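Local coordinates for lipoprotein (Colwellia psychrerythraea, PDB 3O0Y) that is of unknown function but belongs to the DUF885 family of the metallopeptidase-like clan Peptidase_MA and is probably a membrane-tethered bacterial lipoprotein, at residues 449-454 against 590-595. Numbering follows the deposited sequence.
Sequences ALNLDQ and NGAVPM
N451 lays one face of its side-chain amide over the backbone of G591 and the start of A592, an example of how a flat polar group can pack against a loop backbone left open by a glycine. The amide carbon CG of N451 stands 3.5 Å from CA of G591, with that CA lying nearly straight above the amide face. CG is also 3.7 Å from the backbone N of A592. At the far end of the group, as modelled, ND2 of N451 lies 3.0 Å from N of A592 and 3.6 Å from CB of A592, but the amide is probably turned over; with oxygen there instead, the shorter approach may be a hydrogen bond.

Two features bring the groups together. The side chain of N451 leaves the helix with CG anti to the backbone N (chi1 -164°), which carries the amide outward to the loop. On the other side G591 has a positive phi of 81°, a backbone shape that suits glycine, and its bare CA lets the main chains approach to 4.6 Å between the CA atoms of N451 and G591. The contact is small, burying 138 Å² in all, yet the three residues that make it are buried in the protein.

Along the chain from N451, N of D453 hydrogen-bonds to O of A449 at 3.0 Å, and N of Q454 to O of N451 at 3.1 Å. R462 holds the carbonyl of L452, while S383 bonds to D453. The contact thus joins the C-terminal part of helix 444-452 to the connection between helices 580-588 and 595-608. P594 is the N-cap residue of the latter, and D297 accepts a bond from N of M595; Y469 of helix 467-483 packs on A592, V593 and M595.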
ATOM      1  N   ALA A 449       1.851  -9.263 -10.015  1.00  4.85           N
ATOM      2  CA  ALA A 449       2.150  -9.567 -11.374  1.00  6.73           C
ATOM      3  C   ALA A 449       1.256 -10.654 -11.967  1.00  7.73           C
ATOM      4  O   ALA A 449       0.731 -10.520 -13.097  1.00  6.69           O
ATOM      5  CB  ALA A 449       3.685  -9.966 -11.498  1.00  5.61           C
ATOM      6  N   LEU A 450       0.993 -11.721 -11.197  1.00  6.01           N
ATOM      7  CA  LEU A 450       0.007 -12.714 -11.653  1.00  6.78           C
ATOM      8  C   LEU A 450      -1.372 -12.079 -11.854  1.00  6.93           C
ATOM      9  O   LEU A 450      -2.046 -12.403 -12.810  1.00  5.82           O
ATOM     10  CB  LEU A 450      -0.030 -13.942 -10.733  1.00  7.15           C
ATOM     11  CG  LEU A 450       1.135 -14.889 -10.871  1.00  6.89           C
ATOM     12  CD1 LEU A 450       1.141 -15.938  -9.691  1.00  4.25           C
ATOM     13  CD2 LEU A 450       1.138 -15.620 -12.302  1.00  7.68           C
ATOM     14  N   ASN A 451      -1.804 -11.211 -10.940  1.00  5.38           N
ATOM     15  CA  ASN A 451      -3.111 -10.610 -11.094  1.00  5.30           C
ATOM     16  C   ASN A 451      -3.148  -9.757 -12.365  1.00  6.17           C
ATOM     17  O   ASN A 451      -4.140  -9.839 -13.105  1.00  6.32           O
ATOM     18  CB  ASN A 451      -3.416  -9.743  -9.920  1.00  4.91           C
ATOM     19  CG  ASN A 451      -4.885  -9.391  -9.801  1.00  9.27           C
ATOM     20  OD1 ASN A 451      -5.728  -9.634 -10.723  1.00 11.38           O
ATOM     21  ND2 ASN A 451      -5.219  -8.800  -8.684  1.00  5.69           N
ATOM     22  N   LEU A 452      -2.052  -9.028 -12.654  1.00  5.80           N
ATOM     23  CA  LEU A 452      -2.032  -8.229 -13.869  1.00  6.82           C
ATOM     24  C   LEU A 452      -2.127  -9.083 -15.107  1.00  8.09           C
ATOM     25  O   LEU A 452      -2.802  -8.716 -16.088  1.00  8.30           O
ATOM     26  CB  LEU A 452      -0.749  -7.435 -13.950  1.00  8.72           C
ATOM     27  CG  LEU A 452      -0.633  -6.258 -13.051  1.00  8.49           C
ATOM     28  CD1 LEU A 452       0.878  -5.704 -13.154  1.00  9.76           C
ATOM     29  CD2 LEU A 452      -1.698  -5.149 -13.313  1.00 12.05           C
ATOM     30  N   ASP A 453      -1.532 -10.296 -15.059  1.00  6.26           N
ATOM     31  CA  ASP A 453      -1.587 -11.199 -16.172  1.00  6.48           C
ATOM     32  C   ASP A 453      -3.005 -11.810 -16.515  1.00  7.69           C
ATOM     33  O   ASP A 453      -3.165 -12.441 -17.587  1.00  7.60           O
ATOM     34  CB  ASP A 453      -0.643 -12.367 -15.980  1.00  5.90           C
ATOM     35  CG  ASP A 453       0.806 -12.071 -16.315  1.00  7.85           C
ATOM     36  OD1 ASP A 453       1.126 -11.152 -17.101  1.00  7.91           O
ATOM     37  OD2 ASP A 453       1.663 -12.819 -15.711  1.00  9.12           O
ATOM     38  N   GLN A 454      -3.988 -11.643 -15.641  1.00  6.33           N
ATOM     39  CA  GLN A 454      -5.339 -12.129 -15.882  1.00  6.19           C
ATOM     40  C   GLN A 454      -6.120 -11.256 -16.816  1.00  7.56           C
ATOM     41  O   GLN A 454      -7.083 -10.561 -16.453  1.00  7.57           O
ATOM     42  CB  GLN A 454      -6.065 -12.427 -14.559  1.00  7.71           C
ATOM     43  CG  GLN A 454      -5.226 -13.280 -13.574  1.00  6.47           C
ATOM     44  CD  GLN A 454      -4.592 -14.523 -14.188  1.00  8.33           C
ATOM     45  OE1 GLN A 454      -3.349 -14.686 -14.110  1.00 10.85           O
ATOM     46  NE2 GLN A 454      -5.368 -15.328 -14.835  1.00  6.70           N
ATOM     47  N   ASN A 590      -6.991 -16.128  -9.734  1.00  7.54           N
ATOM     48  CA  ASN A 590      -8.242 -15.429  -9.828  1.00  8.79           C
ATOM     49  C   ASN A 590      -8.180 -13.988  -9.343  1.00  9.26           C
ATOM     50  O   ASN A 590      -9.196 -13.303  -9.305  1.00 11.05           O
ATOM     51  CB  ASN A 590      -9.352 -16.241  -9.115  1.00  9.04           C
ATOM     52  CG  ASN A 590      -9.473 -17.666  -9.677  1.00 10.22           C
ATOM     53  OD1 ASN A 590      -9.834 -17.808 -10.842  1.00 11.16           O
ATOM     54  ND2 ASN A 590      -9.162 -18.678  -8.911  1.00  9.81           N
ATOM     55  N   GLY A 591      -6.989 -13.489  -9.054  1.00  7.96           N
ATOM     56  CA  GLY A 591      -6.801 -12.080  -8.722  1.00  8.72           C
ATOM     57  C   GLY A 591      -7.132 -11.772  -7.275  1.00  8.14           C
ATOM     58  O   GLY A 591      -7.670 -12.590  -6.548  1.00  8.27           O
ATOM     59  N   ALA A 592      -6.879 -10.533  -6.894  1.00  8.37           N
ATOM     60  CA  ALA A 592      -7.221 -10.035  -5.586  1.00  7.55           C
ATOM     61  C   ALA A 592      -8.734  -9.909  -5.483  1.00  6.12           C
ATOM     62  O   ALA A 592      -9.391  -9.342  -6.364  1.00  7.78           O
ATOM     63  CB  ALA A 592      -6.536  -8.615  -5.324  1.00  7.44           C
ATOM     64  N   VAL A 593      -9.289 -10.466  -4.422  1.00  6.59           N
ATOM     65  CA  VAL A 593     -10.763 -10.606  -4.265  1.00  7.51           C
ATOM     66  C   VAL A 593     -11.125 -10.472  -2.769  1.00  8.88           C
ATOM     67  O   VAL A 593     -10.304 -10.661  -1.897  1.00  7.37           O
ATOM     68  CB  VAL A 593     -11.243 -11.981  -4.780  1.00  8.48           C
ATOM     69  CG1 VAL A 593     -11.173 -12.095  -6.360  1.00  9.41           C
ATOM     70  CG2 VAL A 593     -10.371 -13.155  -4.133  1.00  7.78           C
ATOM     71  N   PRO A 594     -12.392 -10.194  -2.468  1.00  8.29           N
ATOM     72  CA  PRO A 594     -12.890 -10.325  -1.103  1.00  8.24           C
ATOM     73  C   PRO A 594     -12.792 -11.736  -0.643  1.00 10.01           C
ATOM     74  O   PRO A 594     -12.819 -12.683  -1.453  1.00  6.77           O
ATOM     75  CB  PRO A 594     -14.359  -9.902  -1.218  1.00  9.14           C
ATOM     76  CG  PRO A 594     -14.563  -9.397  -2.553  1.00 12.32           C
ATOM     77  CD  PRO A 594     -13.457  -9.844  -3.427  1.00  9.05           C
ATOM     78  N   MET A 595     -12.593 -11.912   0.653  1.00  7.99           N
ATOM     79  CA  MET A 595     -12.589 -13.224   1.242  1.00  8.79           C
ATOM     80  C   MET A 595     -13.761 -14.123   0.867  1.00  9.42           C
ATOM     81  O   MET A 595     -13.584 -15.335   0.679  1.00  8.28           O
ATOM     82  CB  MET A 595     -12.340 -13.152   2.757  1.00  8.69           C
ATOM     83  CG  MET A 595     -10.819 -12.637   3.150  1.00 12.95           C
ATOM     84  SD  MET A 595      -9.369 -13.592   2.605  1.00  5.92           S
ATOM     85  CE  MET A 595      -8.974 -12.561   1.140  1.00  8.72           C
TER